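Local coordinates for high-affinity zinc uptake system protein znuA (Streptococcus suis, PDB 3MFQ) that binds zinc and probably hands it, as the solute-binding component of an ABC-type metal uptake system, to a membrane transporter, at residues E219-P224 / L251-L256; Y185-V190 / E225-L230; V81-N86 / V116-E121. All blocks are in the same frame, centred on the assembly; numbering follows the deposited sequence.

Contact 1 lies closest to the middle of the chain and is the polar one: two loops, 219-224 and 251-256, meet through hydroxyls, carboxylates and a single backbone bridge beside the zinc ion. Contact 2, its centre about 12 Å away, adjoins it in sequence, since helix segment 225-230 follows directly on 219-224; here a proline packs on the aliphatic part of an arginine, a methionine and a leucine. Contact 3 sits on the opposite side of the chain's centre from contact 2, about 31 Å between centres, and is almost wholly apolar, a loop after a strand resting on helix 109-123. Each of the three is largely buried, but contact 3 has exposed residues at its margin.

Contact 1: E219-P224 / L251-L256; sequences ESTTNP and LFSDSL. With ZN (zinc ion), chain D.
Glu219 and Leu251 form a single beta bridge, their CA atoms 4.5 Å apart, beside which Ser220 N donates to Leu251 O. Glu219 CA adds a CA-H...O contact to that same oxygen at 3.1 Å. Beyond the bridge, short hydroxyl and carboxylate side chains take over; Glu219 and Ser253 are buried, and each suits its place by giving the other a polar partner. Ser253 OG donates to Glu219 OE1 over 3.0 Å, reaching it from above the carboxylate plane rather than within it. Glu219 OE2 takes a bond from Thr222 OG1 on its anti lone pair, at 2.7 Å, and is also hydrogen-bonded to His170 ND1. Thr221 rests its methyl CG2 3.9 Å from Ser255 CB. Ser220 OG, 3.6 Å from Phe252 CD1, is joined through a water to Leu256 O, a second link between the loops. With CG anti to the carbonyl carbon (chi1 -65°), the carboxylate of Asp254 is swung to the metal, where OD1 and OD2 chelate zinc, each at 2.4 Å; His41, His104 and His170 complete the site. Glu219 is thus a second-shell residue: its bond to His170 ND1 is consistent with its orienting the ligand whose NE2 holds the metal, and its negative charge would be expected to make that imidazole a stronger donor to zinc.

Contact 2: Y185-V190 / E225-L230; sequences YAPQGV and ERMKKL
Pro187 puts the CG corner of its ring against the aliphatic part of Arg226, 3.7 Å from CD, which is the closest carbon-to-carbon approach between the two segments. The same corner lies 4.5 Å from Met227 SD and equally far from Leu230 CD2, so a compact, rigid ring is received by Arg226 and Met227 of one turn of the helix and Leu230 of the next. Arg226 leaves the helix with CG anti to the backbone N (chi1 177°) and bends at chi3 (-48°), which brings its guanidinium beside Gln188. The two side chains cross at about a right angle, with the amide and guanidinium planes 80° apart. Arg226 NH1 is hydrogen-bonded to Pro169 O, a backbone partner that helps hold the guanidinium while the methylenes serve as apolar surface, a double role that long side chain fills well. Further out, Met227 and Leu230 pack on Ile216 of strand 215-217, Pro187 and Leu230 on helix 198-211, and Gln188 touches the zinc ligand His170. The loop after strand 183-185 thus packs on helix 225-235 with strand 215-217 and helix 198-211 beside it, the alpha/beta packing of one lobe, and the side chain of Gln188 comes to about 7 Å from the zinc ion.

Contact 3: V81-N86 / V116-E121; sequences VSKNFN and VAVASE
Val118 points its side chain from the helix toward loop 81-86, where both methyls find partners. Methyl CG2 lies 3.5 Å from Val81 O and also comes near Lys83 CG, while CG1 lies along CG and CD of the lysine, 3.7 Å from Lys83 CD. CG1 stands anti to the backbone N (chi1 176°) and CG2 beside it, which spreads the branches over the loop backbone and the lysine chain. A beta-branched residue is apt here: short and stiff, it packs with little conformational freedom to lose. Deeper in, Val81 CG1 meets Ala119 CB at 4.4 Å, the small alanine allowing loop and helix to approach.

The outer margin is looser. Lys83 and Asn84 are exposed; the lysine starts with CG between its backbone N and carbonyl carbon (chi1 47°), which sends its methylenes past the valine, whereas Asn84 CB comes only to 4.5 Å from Val118 CG2, and its side chain is poorly ordered.

Inside the fold, Val81 and Ala119 both pack on Met19 of helix 14-24, and Val116 faces helix 131-156. The loop leaves strand 79-80, at one edge of the four-stranded parallel sheet, and so brings that edge against helix 109-123.

Contact 1: E219-P224 / L251-L256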
loop_
_atom_site.group_PDB
_atom_site.type_symbol
_atom_site.label_atom_id
_atom_site.label_comp_id
_atom_site.label_asym_id
_atom_site.label_seq_id
_atom_site.Cartn_x
_atom_site.Cartn_y
_atom_site.Cartn_z
ATOM N N GLU A 219 -11.993 -0.284 0.115
ATOM C CA GLU A 219 -10.787 0.029 -0.646
ATOM C C GLU A 219 -11.042 -0.033 -2.149
ATOM O O GLU A 219 -11.951 -0.725 -2.607
ATOM C CB GLU A 219 -9.652 -0.918 -0.263
ATOM C CG GLU A 219 -9.902 -2.357 -0.660
ATOM C CD GLU A 219 -8.921 -3.315 -0.024
ATOM O OE1 GLU A 219 -8.048 -2.851 0.737
ATOM O OE2 GLU A 219 -9.026 -4.532 -0.283
ATOM N N SER A 220 -10.222 0.689 -2.907
ATOM C CA SER A 220 -10.423 0.857 -4.344
ATOM C C SER A 220 -10.044 -0.366 -5.180
ATOM O O SER A 220 -10.498 -0.505 -6.315
ATOM C CB SER A 220 -9.640 2.075 -4.845
ATOM O OG SER A 220 -8.245 1.885 -4.675
ATOM N N THR A 221 -9.218 -1.246 -4.626
ATOM C CA THR A 221 -8.711 -2.384 -5.390
ATOM C C THR A 221 -9.550 -3.660 -5.278
ATOM O O THR A 221 -9.358 -4.594 -6.054
ATOM C CB THR A 221 -7.237 -2.695 -5.047
ATOM O OG1 THR A 221 -7.005 -2.447 -3.655
ATOM C CG2 THR A 221 -6.304 -1.822 -5.869
ATOM N N THR A 222 -10.478 -3.704 -4.326
ATOM C CA THR A 222 -11.344 -4.878 -4.181
ATOM C C THR A 222 -12.830 -4.527 -4.244
ATOM O O THR A 222 -13.213 -3.369 -4.085
ATOM C CB THR A 222 -11.067 -5.659 -2.874
ATOM O OG1 THR A 222 -11.280 -4.807 -1.743
ATOM C CG2 THR A 222 -9.638 -6.178 -2.851
ATOM N N ASN A 223 -13.661 -5.540 -4.475
ATOM C CA ASN A 223 -15.105 -5.352 -4.578
ATOM C C ASN A 223 -15.751 -5.028 -3.236
ATOM O O ASN A 223 -15.785 -5.868 -2.338
ATOM C CB ASN A 223 -15.765 -6.592 -5.181
ATOM C CG ASN A 223 -15.267 -6.895 -6.577
ATOM O OD1 ASN A 223 -14.951 -5.987 -7.346
ATOM N ND2 ASN A 223 -15.194 -8.179 -6.915
ATOM N N PRO A 224 -16.277 -3.801 -3.102
ATOM C CA PRO A 224 -16.902 -3.294 -1.875
ATOM C C PRO A 224 -18.078 -4.145 -1.398
ATOM O O PRO A 224 -18.533 -3.977 -0.267
ATOM C CB PRO A 224 -17.396 -1.902 -2.285
ATOM C CG PRO A 224 -16.520 -1.511 -3.423
ATOM C CD PRO A 224 -16.239 -2.780 -4.163
ATOM N N LEU A 251 -10.341 3.826 0.728
ATOM C CA LEU A 251 -8.958 3.747 1.166
ATOM C C LEU A 251 -8.123 3.147 0.046
ATOM O O LEU A 251 -8.589 2.272 -0.685
ATOM C CB LEU A 251 -8.839 2.878 2.420
ATOM C CG LEU A 251 -9.499 3.374 3.707
ATOM C CD1 LEU A 251 -9.366 2.334 4.804
ATOM C CD2 LEU A 251 -8.888 4.691 4.145
ATOM N N PHE A 252 -6.891 3.622 -0.094
ATOM C CA PHE A 252 -5.966 3.029 -1.044
ATOM C C PHE A 252 -5.019 2.111 -0.292
ATOM O O PHE A 252 -4.301 2.553 0.605
ATOM C CB PHE A 252 -5.171 4.107 -1.775
ATOM C CG PHE A 252 -6.022 5.169 -2.403
ATOM C CD1 PHE A 252 -6.707 4.922 -3.580
ATOM C CD2 PHE A 252 -6.124 6.423 -1.824
ATOM C CE1 PHE A 252 -7.486 5.902 -4.161
ATOM C CE2 PHE A 252 -6.899 7.406 -2.401
ATOM C CZ PHE A 252 -7.584 7.146 -3.571
ATOM N N SER A 253 -5.023 0.832 -0.645
ATOM C CA SER A 253 -4.136 -0.124 -0.003
ATOM C C SER A 253 -3.070 -0.605 -0.975
ATOM O O SER A 253 -1.877 -0.515 -0.695
ATOM C CB SER A 253 -4.925 -1.318 0.536
ATOM O OG SER A 253 -5.365 -2.153 -0.521
ATOM N N ASP A 254 -3.511 -1.107 -2.123
ATOM C CA ASP A 254 -2.607 -1.726 -3.079
ATOM C C ASP A 254 -2.401 -0.882 -4.327
ATOM O O ASP A 254 -1.958 -1.391 -5.354
ATOM C CB ASP A 254 -3.121 -3.111 -3.469
ATOM C CG ASP A 254 -3.131 -4.074 -2.302
ATOM O OD1 ASP A 254 -2.408 -3.819 -1.316
ATOM O OD2 ASP A 254 -3.860 -5.086 -2.370
ATOM N N SER A 255 -2.717 0.404 -4.239
ATOM C CA SER A 255 -2.557 1.287 -5.385
ATOM C C SER A 255 -2.817 2.742 -5.039
ATOM O O SER A 255 -3.595 3.049 -4.141
ATOM C CB SER A 255 -3.498 0.868 -6.516
ATOM O OG SER A 255 -3.413 1.767 -7.610
ATOM N N LEU A 256 -2.152 3.636 -5.764
ATOM C CA LEU A 256 -2.459 5.055 -5.710
ATOM C C LEU A 256 -3.695 5.319 -6.552
ATOM O O LEU A 256 -4.326 4.386 -7.050
ATOM C CB LEU A 256 -1.290 5.872 -6.256
ATOM C CG LEU A 256 -0.230 6.334 -5.258
ATOM C CD1 LEU A 256 -0.040 5.312 -4.153
ATOM C CD2 LEU A 256 1.083 6.622 -5.970
HETATM ZN ZN ZN D . -2.969 -5.951 -0.372
HETATM O O HOH W 1 -6.717 3.183 -6.601
HETATM O O HOH W 2 -6.316 -4.746 -2.956
#

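Contact 2: Y185-V190 / E225-L230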
loop_
_atom_site.group_PDB
_atom_site.type_symbol
_atom_site.label_atom_id
_atom_site.label_comp_id
_atom_site.label_asym_id
_atom_site.label_seq_id
_atom_site.Cartn_x
_atom_site.Cartn_y
_atom_site.Cartn_z
ATOM N N TYR A 185 -8.674 -5.258 11.708
ATOM C CA TYR A 185 -9.336 -6.515 11.389
ATOM C C TYR A 185 -9.667 -6.551 9.902
ATOM O O TYR A 185 -9.956 -5.518 9.299
ATOM C CB TYR A 185 -10.614 -6.688 12.209
ATOM C CG TYR A 185 -10.395 -6.702 13.703
ATOM C CD1 TYR A 185 -11.082 -5.828 14.532
ATOM C CD2 TYR A 185 -9.500 -7.586 14.283
ATOM C CE1 TYR A 185 -10.886 -5.837 15.896
ATOM C CE2 TYR A 185 -9.296 -7.602 15.647
ATOM C CZ TYR A 185 -9.992 -6.725 16.447
ATOM O OH TYR A 185 -9.791 -6.737 17.806
ATOM N N ALA A 186 -9.620 -7.744 9.317
ATOM C CA ALA A 186 -9.925 -7.913 7.901
ATOM C C ALA A 186 -10.455 -9.313 7.623
ATOM O O ALA A 186 -9.885 -10.302 8.083
ATOM C CB ALA A 186 -8.693 -7.637 7.060
ATOM N N PRO A 187 -11.556 -9.399 6.863
ATOM C CA PRO A 187 -12.157 -10.691 6.517
ATOM C C PRO A 187 -11.253 -11.491 5.588
ATOM O O PRO A 187 -11.603 -12.606 5.203
ATOM C CB PRO A 187 -13.444 -10.292 5.788
ATOM C CG PRO A 187 -13.162 -8.932 5.250
ATOM C CD PRO A 187 -12.304 -8.272 6.284
ATOM N N GLN A 188 -10.107 -10.922 5.231
ATOM C CA GLN A 188 -9.164 -11.605 4.354
ATOM C C GLN A 188 -7.732 -11.486 4.858
ATOM O O GLN A 188 -7.409 -10.591 5.638
ATOM C CB GLN A 188 -9.265 -11.066 2.929
ATOM C CG GLN A 188 -8.345 -11.766 1.946
ATOM C CD GLN A 188 -8.701 -11.473 0.508
ATOM O OE1 GLN A 188 -8.785 -12.380 -0.317
ATOM N NE2 GLN A 188 -8.925 -10.202 0.200
ATOM N N GLY A 189 -6.877 -12.396 4.406
ATOM C CA GLY A 189 -5.494 -12.424 4.840
ATOM C C GLY A 189 -4.662 -11.282 4.291
ATOM O O GLY A 189 -5.182 -10.214 3.963
ATOM N N VAL A 190 -3.359 -11.516 4.191
ATOM C CA VAL A 190 -2.423 -10.505 3.721
ATOM C C VAL A 190 -2.500 -10.329 2.205
ATOM O O VAL A 190 -2.428 -9.212 1.695
ATOM C CB VAL A 190 -0.986 -10.850 4.143
ATOM C CG1 VAL A 190 -0.058 -10.853 2.943
ATOM C CG2 VAL A 190 -0.503 -9.878 5.202
ATOM N N GLU A 225 -18.558 -5.046 -2.249
ATOM C CA GLU A 225 -19.668 -5.921 -1.890
ATOM C C GLU A 225 -19.333 -6.705 -0.632
ATOM O O GLU A 225 -20.183 -6.915 0.231
ATOM C CB GLU A 225 -19.977 -6.887 -3.033
ATOM C CG GLU A 225 -21.429 -6.872 -3.479
ATOM C CD GLU A 225 -22.391 -7.222 -2.359
ATOM O OE1 GLU A 225 -23.179 -6.340 -1.955
ATOM O OE2 GLU A 225 -22.360 -8.377 -1.884
ATOM N N ARG A 226 -18.080 -7.133 -0.538
ATOM C CA ARG A 226 -17.610 -7.899 0.605
ATOM C C ARG A 226 -17.884 -7.181 1.918
ATOM O O ARG A 226 -18.254 -7.809 2.909
ATOM C CB ARG A 226 -16.115 -8.165 0.476
ATOM C CG ARG A 226 -15.524 -8.901 1.655
ATOM C CD ARG A 226 -14.016 -8.830 1.619
ATOM N NE ARG A 226 -13.493 -9.174 0.303
ATOM C CZ ARG A 226 -12.199 -9.254 0.017
ATOM N NH1 ARG A 226 -11.298 -9.017 0.959
ATOM N NH2 ARG A 226 -11.805 -9.574 -1.207
ATOM N N MET A 227 -17.694 -5.866 1.926
ATOM C CA MET A 227 -17.892 -5.083 3.139
ATOM C C MET A 227 -19.371 -4.818 3.390
ATOM O O MET A 227 -19.779 -4.573 4.523
ATOM C CB MET A 227 -17.113 -3.767 3.078
ATOM C CG MET A 227 -15.611 -3.948 2.933
ATOM S SD MET A 227 -14.872 -4.929 4.255
ATOM C CE MET A 227 -14.887 -3.760 5.609
ATOM N N LYS A 228 -20.174 -4.872 2.333
ATOM C CA LYS A 228 -21.614 -4.706 2.481
ATOM C C LYS A 228 -22.282 -6.017 2.866
ATOM O O LYS A 228 -23.347 -6.024 3.479
ATOM C CB LYS A 228 -22.238 -4.119 1.216
ATOM C CG LYS A 228 -22.035 -2.618 1.096
ATOM C CD LYS A 228 -23.035 -1.985 0.145
ATOM C CE LYS A 228 -22.976 -0.467 0.224
ATOM N NZ LYS A 228 -23.928 0.183 -0.720
ATOM N N LYS A 229 -21.648 -7.127 2.506
ATOM C CA LYS A 229 -22.077 -8.435 2.986
ATOM C C LYS A 229 -21.606 -8.612 4.425
ATOM O O LYS A 229 -22.172 -9.397 5.185
ATOM C CB LYS A 229 -21.520 -9.550 2.099
ATOM C CG LYS A 229 -22.469 -10.003 1.002
ATOM C CD LYS A 229 -23.670 -10.737 1.582
ATOM C CE LYS A 229 -24.653 -11.149 0.494
ATOM N NZ LYS A 229 -25.748 -12.002 1.038
ATOM N N LEU A 230 -20.564 -7.869 4.788
ATOM C CA LEU A 230 -20.023 -7.891 6.141
ATOM C C LEU A 230 -20.898 -7.052 7.059
ATOM O O LEU A 230 -21.114 -7.399 8.220
ATOM C CB LEU A 230 -18.591 -7.353 6.141
ATOM C CG LEU A 230 -17.843 -7.331 7.475
ATOM C CD1 LEU A 230 -17.717 -8.734 8.039
ATOM C CD2 LEU A 230 -16.472 -6.699 7.302
#

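Contact 3: V81-N86 / V116-E121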
loop_
_atom_site.group_PDB
_atom_site.type_symbol
_atom_site.label_atom_id
_atom_site.label_comp_id
_atom_site.label_asym_id
_atom_site.label_seq_id
_atom_site.Cartn_x
_atom_site.Cartn_y
_atom_site.Cartn_z
ATOM N N VAL A 81 12.806 -2.490 -3.927
ATOM C CA VAL A 81 13.121 -1.324 -3.117
ATOM C C VAL A 81 13.152 -1.691 -1.640
ATOM O O VAL A 81 13.482 -0.866 -0.792
ATOM C CB VAL A 81 12.105 -0.201 -3.340
ATOM C CG1 VAL A 81 12.218 0.329 -4.758
ATOM C CG2 VAL A 81 10.699 -0.702 -3.066
ATOM N N SER A 82 12.817 -2.941 -1.347
ATOM C CA SER A 82 12.799 -3.436 0.022
ATOM C C SER A 82 13.982 -4.361 0.289
ATOM O O SER A 82 13.938 -5.192 1.194
ATOM C CB SER A 82 11.494 -4.188 0.287
ATOM O OG SER A 82 11.391 -5.326 -0.552
ATOM N N LYS A 83 15.038 -4.218 -0.500
ATOM C CA LYS A 83 16.185 -5.108 -0.385
ATOM C C LYS A 83 16.951 -4.902 0.919
ATOM O O LYS A 83 17.647 -5.802 1.386
ATOM C CB LYS A 83 17.115 -4.935 -1.587
ATOM C CG LYS A 83 17.421 -3.494 -1.925
ATOM C CD LYS A 83 18.453 -3.405 -3.029
ATOM C CE LYS A 83 19.777 -4.008 -2.589
ATOM N NZ LYS A 83 20.843 -3.789 -3.604
ATOM N N ASN A 84 16.810 -3.718 1.505
ATOM C CA ASN A 84 17.545 -3.379 2.721
ATOM C C ASN A 84 16.820 -3.729 4.015
ATOM O O ASN A 84 17.426 -3.743 5.087
ATOM C CB ASN A 84 17.924 -1.898 2.734
ATOM C CG ASN A 84 19.303 -1.651 2.172
ATOM O OD1 ASN A 84 19.817 -2.442 1.380
ATOM N ND2 ASN A 84 19.916 -0.547 2.580
ATOM N N PHE A 85 15.524 -4.001 3.917
ATOM C CA PHE A 85 14.741 -4.351 5.094
ATOM C C PHE A 85 15.423 -5.457 5.892
ATOM O O PHE A 85 16.131 -6.294 5.332
ATOM C CB PHE A 85 13.332 -4.793 4.695
ATOM C CG PHE A 85 12.494 -3.693 4.106
ATOM C CD1 PHE A 85 13.015 -2.422 3.930
ATOM C CD2 PHE A 85 11.185 -3.931 3.728
ATOM C CE1 PHE A 85 12.245 -1.411 3.387
ATOM C CE2 PHE A 85 10.410 -2.925 3.186
ATOM C CZ PHE A 85 10.941 -1.663 3.014
ATOM N N ASN A 86 15.212 -5.444 7.203
ATOM C CA ASN A 86 15.721 -6.499 8.068
ATOM C C ASN A 86 14.574 -7.337 8.602
ATOM O O ASN A 86 13.407 -7.009 8.394
ATOM C CB ASN A 86 16.535 -5.914 9.220
ATOM C CG ASN A 86 17.775 -5.187 8.739
ATOM O OD1 ASN A 86 18.387 -5.575 7.747
ATOM N ND2 ASN A 86 18.151 -4.126 9.440
ATOM N N VAL A 116 12.627 4.499 -0.552
ATOM C CA VAL A 116 13.024 5.715 -1.247
ATOM C C VAL A 116 14.532 5.775 -1.424
ATOM O O VAL A 116 15.025 6.203 -2.465
ATOM C CB VAL A 116 12.566 6.966 -0.478
ATOM C CG1 VAL A 116 13.330 8.195 -0.949
ATOM C CG2 VAL A 116 11.062 7.158 -0.625
ATOM N N ALA A 117 15.260 5.339 -0.402
ATOM C CA ALA A 117 16.719 5.365 -0.427
ATOM C C ALA A 117 17.278 4.436 -1.497
ATOM O O ALA A 117 18.131 4.834 -2.290
ATOM C CB ALA A 117 17.276 5.000 0.934
ATOM N N VAL A 118 16.797 3.196 -1.512
ATOM C CA VAL A 118 17.209 2.223 -2.517
ATOM C C VAL A 118 16.941 2.759 -3.920
ATOM O O VAL A 118 17.803 2.694 -4.796
ATOM C CB VAL A 118 16.478 0.878 -2.339
ATOM C CG1 VAL A 118 16.861 -0.085 -3.451
ATOM C CG2 VAL A 118 16.794 0.280 -0.980
ATOM N N ALA A 119 15.739 3.292 -4.122
ATOM C CA ALA A 119 15.349 3.857 -5.409
ATOM C C ALA A 119 16.292 4.979 -5.818
ATOM O O ALA A 119 16.702 5.072 -6.974
ATOM C CB ALA A 119 13.922 4.362 -5.350
ATOM N N SER A 120 16.628 5.832 -4.860
ATOM C CA SER A 120 17.553 6.926 -5.106
ATOM C C SER A 120 18.901 6.405 -5.592
ATOM O O SER A 120 19.436 6.879 -6.591
ATOM C CB SER A 120 17.738 7.750 -3.834
ATOM O OG SER A 120 18.629 8.823 -4.055
ATOM N N GLU A 121 19.440 5.416 -4.885
ATOM C CA GLU A 121 20.768 4.890 -5.181
ATOM C C GLU A 121 20.805 4.094 -6.481
ATOM O O GLU A 121 21.878 3.771 -6.988
ATOM C CB GLU A 121 21.265 4.034 -4.018
ATOM C CG GLU A 121 21.135 4.724 -2.666
ATOM C CD GLU A 121 21.890 4.007 -1.564
ATOM O OE1 GLU A 121 21.813 4.441 -0.394
ATOM O OE2 GLU A 121 22.567 3.004 -1.870
#